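Local coordinates for protein cellulase (Clostridium cellulovorans, PDB 6UI3) that acts as a broad-specificity endoglucanase of family GH5_4, the catalytic domain of a longer dockerin-bearing protein, and probably cleaves cellulose and related plant polysaccharides, at residues N228-I233 / A273-K277; T237-F241 / K277-D282; I269-I274 / F286-V291. All blocks are in the same frame, centred on the assembly; numbering follows the deposited sequence.

Contact 1. Residues N228-I233 / A273-K277; sequences NLALNI and AITDK
Asn228 hands its backbone carbonyl to the ammonium of Lys277, NZ to O 2.9 Å, in a short helix, 227-230, perched on a TIM barrel. The two partners belong to loops that follow neighbouring barrel strands, 217-222 and 267-272, and the contact shows how such loops can be tied together through carbonyls of a helix end and of the turn after it. The lysine nitrogen lies in the carbonyl plane of Asn228. Leu229 comes next and turns its branch point inward, CG resting 3.9 Å from CD1 of Ile274, while its own carbonyl is linked to Thr275 O by a water that donates to both. Ala230 makes the backbone bond of the pair: its O accepts from Thr275 N at 2.8 Å. Ile274 CA lies 3.4 Å from Ala230 O in a CA-H...O contact. The Ala230 methyl, CB, sits 3.6 Å from Ala273 O. At Leu231 the chain leaves helical geometry, and the carbonyl of Asn232 comes to face the lysine. Asn232 O takes a second bond from Lys277 NZ, also 2.9 Å, met almost head-on with a C=O...N angle of 167°. The side chain of Lys277, fully extended beyond CG, is what carries the charge this far; Thr237 OG1 and Pro238 O also accept from it. Behind the turn the Asn232 amide reaches back to Asn228, ND2 to OD1 3.0 Å, which links the side chains of the two residues whose carbonyls accept from the lysine. Ile233 ends the segment; its side chain crosses that of Thr275 at about a right angle, with Ile233 CG2 3.9 Å from Thr275 OG1, a hydroxyl whose hydrogen bond is with the backbone N of Arg315.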
loop_
_atom_site.group_PDB
_atom_site.type_symbol
_atom_site.label_atom_id
_atom_site.label_comp_id
_atom_site.label_asym_id
_atom_site.label_seq_id
_atom_site.Cartn_x
_atom_site.Cartn_y
_atom_site.Cartn_z
ATOM N N ASN A 228 -7.174 2.661 18.582
ATOM C CA ASN A 228 -7.952 3.720 19.226
ATOM C C ASN A 228 -7.240 5.061 19.196
ATOM O O ASN A 228 -7.901 6.103 19.136
ATOM C CB ASN A 228 -8.331 3.323 20.650
ATOM C CG ASN A 228 -9.449 2.316 20.690
ATOM O OD1 ASN A 228 -10.280 2.244 19.785
ATOM N ND2 ASN A 228 -9.495 1.545 21.765
ATOM N N LEU A 229 -5.910 5.057 19.226
ATOM C CA LEU A 229 -5.129 6.279 19.094
ATOM C C LEU A 229 -4.948 6.674 17.635
ATOM O O LEU A 229 -5.123 7.843 17.270
ATOM C CB LEU A 229 -3.758 6.064 19.742
ATOM C CG LEU A 229 -2.763 7.208 19.557
ATOM C CD1 LEU A 229 -3.212 8.483 20.260
ATOM C CD2 LEU A 229 -1.358 6.802 20.031
ATOM N N ALA A 230 -4.578 5.717 16.788
ATOM C CA ALA A 230 -4.094 6.047 15.456
ATOM C C ALA A 230 -5.189 6.317 14.441
ATOM O O ALA A 230 -4.980 7.120 13.521
ATOM C CB ALA A 230 -3.185 4.944 14.900
ATOM N N LEU A 231 -6.327 5.641 14.533
ATOM C CA LEU A 231 -7.315 5.703 13.470
ATOM C C LEU A 231 -8.750 5.894 13.930
ATOM O O LEU A 231 -9.563 6.357 13.127
ATOM C CB LEU A 231 -7.225 4.455 12.579
ATOM C CG LEU A 231 -7.975 4.439 11.245
ATOM C CD1 LEU A 231 -7.596 5.636 10.412
ATOM C CD2 LEU A 231 -7.673 3.146 10.502
ATOM N N ASN A 232 -9.094 5.568 15.166
ATOM C CA ASN A 232 -10.454 5.796 15.649
ATOM C C ASN A 232 -10.675 7.293 15.794
ATOM O O ASN A 232 -9.991 7.952 16.577
ATOM C CB ASN A 232 -10.582 5.112 17.003
ATOM C CG ASN A 232 -11.992 5.061 17.525
ATOM O OD1 ASN A 232 -12.869 5.812 17.115
ATOM N ND2 ASN A 232 -12.199 4.181 18.498
ATOM N N ILE A 233 -11.649 7.838 15.061
ATOM C CA ILE A 233 -11.900 9.270 15.034
ATOM C C ILE A 233 -13.019 9.702 15.971
ATOM O O ILE A 233 -13.344 10.895 16.018
ATOM C CB ILE A 233 -12.178 9.782 13.602
ATOM C CG1 ILE A 233 -13.402 9.109 12.981
ATOM C CG2 ILE A 233 -10.961 9.559 12.713
ATOM C CD1 ILE A 233 -13.889 9.760 11.666
ATOM N N ALA A 273 -0.599 5.567 9.597
ATOM C CA ALA A 273 -0.762 6.996 9.869
ATOM C C ALA A 273 -1.250 7.125 11.305
ATOM O O ALA A 273 -1.588 6.129 11.957
ATOM C CB ALA A 273 -1.755 7.668 8.929
ATOM N N ILE A 274 -1.279 8.366 11.799
ATOM C CA ILE A 274 -1.965 8.711 13.047
ATOM C C ILE A 274 -2.850 9.919 12.761
ATOM O O ILE A 274 -2.365 10.965 12.309
ATOM C CB ILE A 274 -1.007 8.946 14.227
ATOM C CG1 ILE A 274 -1.785 9.449 15.457
ATOM C CG2 ILE A 274 0.172 9.860 13.862
ATOM C CD1 ILE A 274 -1.045 9.351 16.765
ATOM N N THR A 275 -4.149 9.761 12.987
ATOM C CA THR A 275 -5.119 10.794 12.658
ATOM C C THR A 275 -4.972 12.016 13.561
ATOM O O THR A 275 -4.622 11.918 14.746
ATOM C CB THR A 275 -6.531 10.184 12.697
ATOM O OG1 THR A 275 -7.452 11.076 12.066
ATOM C CG2 THR A 275 -7.008 9.875 14.116
ATOM N N ASP A 276 -5.248 13.189 12.985
ATOM C CA ASP A 276 -5.116 14.446 13.714
ATOM C C ASP A 276 -6.243 14.574 14.735
ATOM O O ASP A 276 -7.422 14.678 14.371
ATOM C CB ASP A 276 -5.150 15.628 12.740
ATOM C CG ASP A 276 -4.694 16.926 13.356
ATOM O OD1 ASP A 276 -4.342 16.946 14.556
ATOM O OD2 ASP A 276 -4.715 17.949 12.622
ATOM N N LYS A 277 -5.880 14.616 16.006
ATOM C CA LYS A 277 -6.795 14.916 17.101
ATOM C C LYS A 277 -6.325 16.180 17.817
ATOM O O LYS A 277 -6.451 16.303 19.036
ATOM C CB LYS A 277 -6.916 13.724 18.046
ATOM C CG LYS A 277 -7.424 12.455 17.366
ATOM C CD LYS A 277 -7.581 11.304 18.325
ATOM C CE LYS A 277 -7.900 10.018 17.616
ATOM N NZ LYS A 277 -8.197 8.920 18.584
HETATM O O HOH W 1 -4.326 10.719 17.256
#

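Contact 2. Residues T237-F241 / K277-D282; sequences TPTTF and KDNLQD
Thr237 and Pro238 grip the tip of Lys277 from the loop 237-241: NZ lies 2.8 Å from Thr237 OG1 and 2.9 Å from Pro238 O. The same hydroxyl accepts from the lysine and is hydrogen-bonded to the carbonyl Ala234 O. Nearer the lysine backbone, Thr239 lays its CG2 methyl against CB, 3.8 Å away, so the aliphatic stem is covered as well as the charged end.

A second tightly packed part lies around Thr239 O. Asn279 ND2 donates to that oxygen at 2.9 Å with a nearly straight N-H...O angle of 172°, on a carbonyl lone pair and within the plane of its own amide. The amide is placed for this by a chi1 of 58°, which sets CG between backbone N and carbonyl carbon; its OD1 then receives Lys277 N, so that both ends of the flat group are fixed. Asp282, in the first turn of helix 280-296, packs beside the same carbonyl and takes Phe241 N on OD1 at 3.0 Å, the donor standing above the carboxylate plane.

The other side is wet. One water donates to Asp282 OD2 and bridges to the hydroxyls of Thr239 and, more loosely, Thr240; another donates to both Asp282 OD1 and Phe241 O. Asp282 OD2 and Thr239 O are two acceptors only 3.3 Å apart, which implies a mild repulsion. The Asn279 amide satisfies Thr239 O, while Phe241 N, the two waters and the positive start of the helix would probably suit an ionised Asp282.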
loop_
_atom_site.group_PDB
_atom_site.type_symbol
_atom_site.label_atom_id
_atom_site.label_comp_id
_atom_site.label_asym_id
_atom_site.label_seq_id
_atom_site.Cartn_x
_atom_site.Cartn_y
_atom_site.Cartn_z
ATOM N N THR A 237 -11.843 9.632 22.298
ATOM C CA THR A 237 -10.869 8.555 22.150
ATOM C C THR A 237 -9.473 9.042 22.527
ATOM O O THR A 237 -9.225 10.241 22.664
ATOM C CB THR A 237 -10.899 8.017 20.722
ATOM O OG1 THR A 237 -10.710 9.096 19.802
ATOM C CG2 THR A 237 -12.216 7.283 20.441
ATOM N N PRO A 238 -8.525 8.123 22.693
ATOM C CA PRO A 238 -7.182 8.525 23.139
ATOM C C PRO A 238 -6.484 9.465 22.168
ATOM O O PRO A 238 -6.570 9.302 20.950
ATOM C CB PRO A 238 -6.430 7.189 23.240
ATOM C CG PRO A 238 -7.489 6.183 23.518
ATOM C CD PRO A 238 -8.701 6.660 22.732
ATOM N N THR A 239 -5.734 10.418 22.737
ATOM C CA THR A 239 -4.894 11.337 21.991
ATOM C C THR A 239 -3.422 11.274 22.379
ATOM O O THR A 239 -2.595 11.827 21.651
ATOM C CB THR A 239 -5.376 12.786 22.171
ATOM O OG1 THR A 239 -5.216 13.195 23.532
ATOM C CG2 THR A 239 -6.829 12.937 21.793
ATOM N N THR A 240 -3.078 10.655 23.502
ATOM C CA THR A 240 -1.705 10.644 24.005
ATOM C C THR A 240 -0.985 9.396 23.519
ATOM O O THR A 240 -1.524 8.283 23.595
ATOM C CB THR A 240 -1.699 10.691 25.542
ATOM O OG1 THR A 240 -2.295 11.917 25.989
ATOM C CG2 THR A 240 -0.264 10.591 26.116
ATOM N N PHE A 241 0.238 9.573 23.037
ATOM C CA PHE A 241 1.103 8.453 22.681
ATOM C C PHE A 241 1.932 8.105 23.914
ATOM O O PHE A 241 2.831 8.858 24.297
ATOM C CB PHE A 241 1.985 8.792 21.482
ATOM C CG PHE A 241 2.875 7.650 21.059
ATOM C CD1 PHE A 241 4.243 7.787 21.069
ATOM C CD2 PHE A 241 2.339 6.427 20.666
ATOM C CE1 PHE A 241 5.070 6.726 20.686
ATOM C CE2 PHE A 241 3.161 5.372 20.292
ATOM C CZ PHE A 241 4.528 5.534 20.293
ATOM N N LYS A 277 -5.880 14.616 16.006
ATOM C CA LYS A 277 -6.795 14.916 17.101
ATOM C C LYS A 277 -6.325 16.180 17.817
ATOM O O LYS A 277 -6.451 16.303 19.036
ATOM C CB LYS A 277 -6.916 13.724 18.046
ATOM C CG LYS A 277 -7.424 12.455 17.366
ATOM C CD LYS A 277 -7.581 11.304 18.325
ATOM C CE LYS A 277 -7.900 10.018 17.616
ATOM N NZ LYS A 277 -8.197 8.920 18.584
ATOM N N ASP A 278 -5.745 17.112 17.056
ATOM C CA ASP A 278 -5.188 18.351 17.605
ATOM C C ASP A 278 -4.124 18.048 18.649
ATOM O O ASP A 278 -4.025 18.700 19.690
ATOM C CB ASP A 278 -6.300 19.271 18.104
ATOM C CG ASP A 278 -7.330 19.539 17.015
ATOM O OD1 ASP A 278 -8.523 19.237 17.224
ATOM O OD2 ASP A 278 -6.929 19.990 15.919
ATOM N N ASN A 279 -3.298 17.058 18.337
ATOM C CA ASN A 279 -2.316 16.463 19.230
ATOM C C ASN A 279 -0.976 16.333 18.539
ATOM O O ASN A 279 -0.363 15.261 18.515
ATOM C CB ASN A 279 -2.813 15.103 19.731
ATOM C CG ASN A 279 -3.112 14.106 18.605
ATOM O OD1 ASN A 279 -3.357 14.475 17.452
ATOM N ND2 ASN A 279 -3.115 12.824 18.959
ATOM N N LEU A 280 -0.485 17.448 17.980
ATOM C CA LEU A 280 0.695 17.413 17.124
ATOM C C LEU A 280 1.881 16.723 17.788
ATOM O O LEU A 280 2.552 15.905 17.160
ATOM C CB LEU A 280 1.085 18.826 16.685
ATOM C CG LEU A 280 2.329 18.883 15.789
ATOM C CD1 LEU A 280 2.116 18.187 14.469
ATOM C CD2 LEU A 280 2.743 20.341 15.576
ATOM N N GLN A 281 2.197 17.065 19.039
ATOM C CA GLN A 281 3.391 16.477 19.648
ATOM C C GLN A 281 3.249 14.970 19.806
ATOM O O GLN A 281 4.217 14.228 19.616
ATOM C CB GLN A 281 3.710 17.153 20.983
ATOM C CG GLN A 281 4.067 18.635 20.844
ATOM C CD GLN A 281 5.208 18.891 19.878
ATOM O OE1 GLN A 281 6.242 18.236 19.946
ATOM N NE2 GLN A 281 5.022 19.853 18.973
ATOM N N ASP A 282 2.056 14.497 20.162
ATOM C CA ASP A 282 1.825 13.058 20.205
ATOM C C ASP A 282 2.000 12.418 18.839
ATOM O O ASP A 282 2.521 11.300 18.736
ATOM C CB ASP A 282 0.432 12.780 20.753
ATOM C CG ASP A 282 0.308 13.154 22.204
ATOM O OD1 ASP A 282 0.930 12.455 23.035
ATOM O OD2 ASP A 282 -0.391 14.158 22.495
HETATM O O HOH W 2 -2.780 14.312 23.892
HETATM O O HOH W 3 3.534 11.440 23.285
#

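Contact 3. Residues I269-I274 / F286-V291; sequences IGQFAI and FTKFYV. Unlike the reference sequence in segment 269-274: Gln271 (reference Glu).
Barrel strand 267-272 and the helix that follows it, 280-296, meet through an offset stack of Phe272 on Tyr290. The ring centroids are 4.4 Å apart and the planes 21° from parallel, with Phe272 CD2 poised 3.5 Å above the middle of the tyrosine ring. The two side chains run antiparallel, alongside each other, so that Phe272 CB arrives beside the phenol oxygen, 3.4 Å from Tyr290 OH. Ile269 CG2 sits at the edge of the tyrosine ring, near its plane, and the hydroxyl is hydrogen-bonded to Ala223 O, just past the end of strand 217-222. At the far rim of Phe272, CZ touches the Val291 methyl CG2 at 3.9 Å.

This is the first half of a beta-alpha-beta crossover of the TIM barrel, whose second strand is 301-305. Segment 286-291 runs back against strand 269-272 at 165°, with 12.1 Å between the axes, a distance spanned by side chains, chiefly aromatic rings. Phe272 and Ile269 face the helix, whereas Gln271, where the reference sequence has Glu, points away from it; family GH5 enzymes carry their nucleophilic glutamate at the end of this strand.

Past the strand, Ile274 lies over one face of Phe286 in a CH-pi contact, CB 3.9 Å from the ring centroid. With CG1 anti to the backbone N (chi1 174°), CG2 is turned down onto the ring and comes 3.4 Å from Phe286 CD1. Phe286 in turn presents CE1 to the edge of Phe272, and Phe241 meets it edge-to-face. The carbonyl of Ala273, next to Phe272 in the chain, is buried with no hydrogen-bonding partner, its O 3.9 Å from Phe286 CE1.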
loop_
_atom_site.group_PDB
_atom_site.type_symbol
_atom_site.label_atom_id
_atom_site.label_comp_id
_atom_site.label_asym_id
_atom_site.label_seq_id
_atom_site.Cartn_x
_atom_site.Cartn_y
_atom_site.Cartn_z
ATOM N N ILE A 269 5.254 -2.004 5.239
ATOM C CA ILE A 269 4.093 -1.368 5.866
ATOM C C ILE A 269 3.481 -0.448 4.812
ATOM O O ILE A 269 3.820 0.746 4.705
ATOM C CB ILE A 269 4.453 -0.645 7.171
ATOM C CG1 ILE A 269 5.181 -1.578 8.144
ATOM C CG2 ILE A 269 3.196 -0.061 7.805
ATOM C CD1 ILE A 269 4.415 -2.779 8.576
ATOM N N GLY A 270 2.594 -1.021 4.006
ATOM C CA GLY A 270 2.030 -0.319 2.874
ATOM C C GLY A 270 1.091 0.805 3.248
ATOM O O GLY A 270 0.838 1.684 2.405
ATOM N N GLN A 271 0.554 0.788 4.478
ATOM C CA GLN A 271 -0.224 1.900 5.010
ATOM C C GLN A 271 -0.003 2.008 6.509
ATOM O O GLN A 271 -0.104 1.005 7.220
ATOM C CB GLN A 271 -1.741 1.740 4.809
ATOM C CG GLN A 271 -2.171 1.600 3.354
ATOM C CD GLN A 271 -3.670 1.450 3.150
ATOM O OE1 GLN A 271 -4.128 1.060 2.080
ATOM N NE2 GLN A 271 -4.424 1.764 4.160
ATOM N N PHE A 272 0.217 3.235 6.980
ATOM C CA PHE A 272 0.104 3.592 8.388
ATOM C C PHE A 272 -0.161 5.090 8.431
ATOM O O PHE A 272 0.021 5.800 7.437
ATOM C CB PHE A 272 1.366 3.248 9.200
ATOM C CG PHE A 272 2.424 4.333 9.179
ATOM C CD1 PHE A 272 3.072 4.672 8.011
ATOM C CD2 PHE A 272 2.781 5.011 10.340
ATOM C CE1 PHE A 272 4.017 5.679 7.994
ATOM C CE2 PHE A 272 3.740 6.002 10.317
ATOM C CZ PHE A 272 4.351 6.327 9.154
ATOM N N ALA A 273 -0.599 5.567 9.597
ATOM C CA ALA A 273 -0.762 6.996 9.869
ATOM C C ALA A 273 -1.250 7.125 11.305
ATOM O O ALA A 273 -1.588 6.129 11.957
ATOM C CB ALA A 273 -1.755 7.668 8.929
ATOM N N ILE A 274 -1.279 8.366 11.799
ATOM C CA ILE A 274 -1.965 8.711 13.047
ATOM C C ILE A 274 -2.850 9.919 12.761
ATOM O O ILE A 274 -2.365 10.965 12.309
ATOM C CB ILE A 274 -1.007 8.946 14.227
ATOM C CG1 ILE A 274 -1.785 9.449 15.457
ATOM C CG2 ILE A 274 0.172 9.860 13.862
ATOM C CD1 ILE A 274 -1.045 9.351 16.765
ATOM N N PHE A 286 4.700 9.569 18.056
ATOM C CA PHE A 286 4.219 8.334 17.452
ATOM C C PHE A 286 4.966 8.011 16.171
ATOM O O PHE A 286 5.417 6.876 15.964
ATOM C CB PHE A 286 2.722 8.480 17.165
ATOM C CG PHE A 286 2.114 7.342 16.363
ATOM C CD1 PHE A 286 2.181 7.311 14.980
ATOM C CD2 PHE A 286 1.424 6.319 16.994
ATOM C CE1 PHE A 286 1.588 6.258 14.262
ATOM C CE2 PHE A 286 0.833 5.281 16.261
ATOM C CZ PHE A 286 0.923 5.258 14.920
ATOM N N THR A 287 5.072 8.991 15.281
ATOM C CA THR A 287 5.618 8.753 13.948
ATOM C C THR A 287 7.097 8.427 14.024
ATOM O O THR A 287 7.572 7.490 13.364
ATOM C CB THR A 287 5.332 9.960 13.055
ATOM O OG1 THR A 287 3.917 10.151 12.941
ATOM C CG2 THR A 287 5.909 9.782 11.673
ATOM N N LYS A 288 7.833 9.153 14.858
ATOM C CA LYS A 288 9.245 8.853 15.066
ATOM C C LYS A 288 9.422 7.437 15.605
ATOM O O LYS A 288 10.223 6.650 15.092
ATOM C CB LYS A 288 9.828 9.883 16.040
ATOM C CG LYS A 288 11.228 9.579 16.540
ATOM C CD LYS A 288 12.250 9.707 15.442
ATOM C CE LYS A 288 13.633 9.248 15.909
ATOM N NZ LYS A 288 14.168 10.023 17.056
ATOM N N PHE A 289 8.668 7.098 16.655
ATOM C CA PHE A 289 8.781 5.773 17.252
ATOM C C PHE A 289 8.429 4.688 16.246
ATOM O O PHE A 289 9.119 3.668 16.136
ATOM C CB PHE A 289 7.862 5.656 18.474
ATOM C CG PHE A 289 7.991 4.349 19.175
ATOM C CD1 PHE A 289 8.927 4.179 20.167
ATOM C CD2 PHE A 289 7.228 3.265 18.803
ATOM C CE1 PHE A 289 9.086 2.953 20.797
ATOM C CE2 PHE A 289 7.364 2.049 19.441
ATOM C CZ PHE A 289 8.291 1.890 20.420
ATOM N N TYR A 290 7.319 4.879 15.537
ATOM C CA TYR A 290 6.822 3.882 14.594
ATOM C C TYR A 290 7.842 3.616 13.501
ATOM O O TYR A 290 8.211 2.465 13.242
ATOM C CB TYR A 290 5.504 4.396 14.000
ATOM C CG TYR A 290 4.701 3.387 13.226
ATOM C CD1 TYR A 290 5.131 2.918 11.986
ATOM C CD2 TYR A 290 3.504 2.914 13.724
ATOM C CE1 TYR A 290 4.394 1.989 11.275
ATOM C CE2 TYR A 290 2.761 1.978 13.012
ATOM C CZ TYR A 290 3.210 1.530 11.780
ATOM O OH TYR A 290 2.489 0.606 11.034
ATOM N N VAL A 291 8.314 4.671 12.842
ATOM C CA VAL A 291 9.249 4.477 11.743
ATOM C C VAL A 291 10.571 3.924 12.258
ATOM O O VAL A 291 11.196 3.084 11.601
ATOM C CB VAL A 291 9.406 5.755 10.899
ATOM C CG1 VAL A 291 10.446 5.565 9.808
ATOM C CG2 VAL A 291 8.068 6.127 10.279
#

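In the fold
Contact 3 is the core member: all its touching residues are buried, and it is made of rings and methyls between a barrel strand and its helix. Contact 1, partly buried, lies where the chain leaves that strand, and contact 2 is at the surface, where the same chain enters the helix. Contacts 1 and 3 share Ala273 and Ile274; CD1 of Ile274 packs on both Leu229 and Phe286. Contacts 1 and 2 share Lys277, whose single ammonium gathers acceptors from both. Phe241 and Phe286 join contacts 2 and 3. The chemistry therefore changes outward, from aromatic packing through backbone carbonyls on a lysine to amide, carboxylate and water.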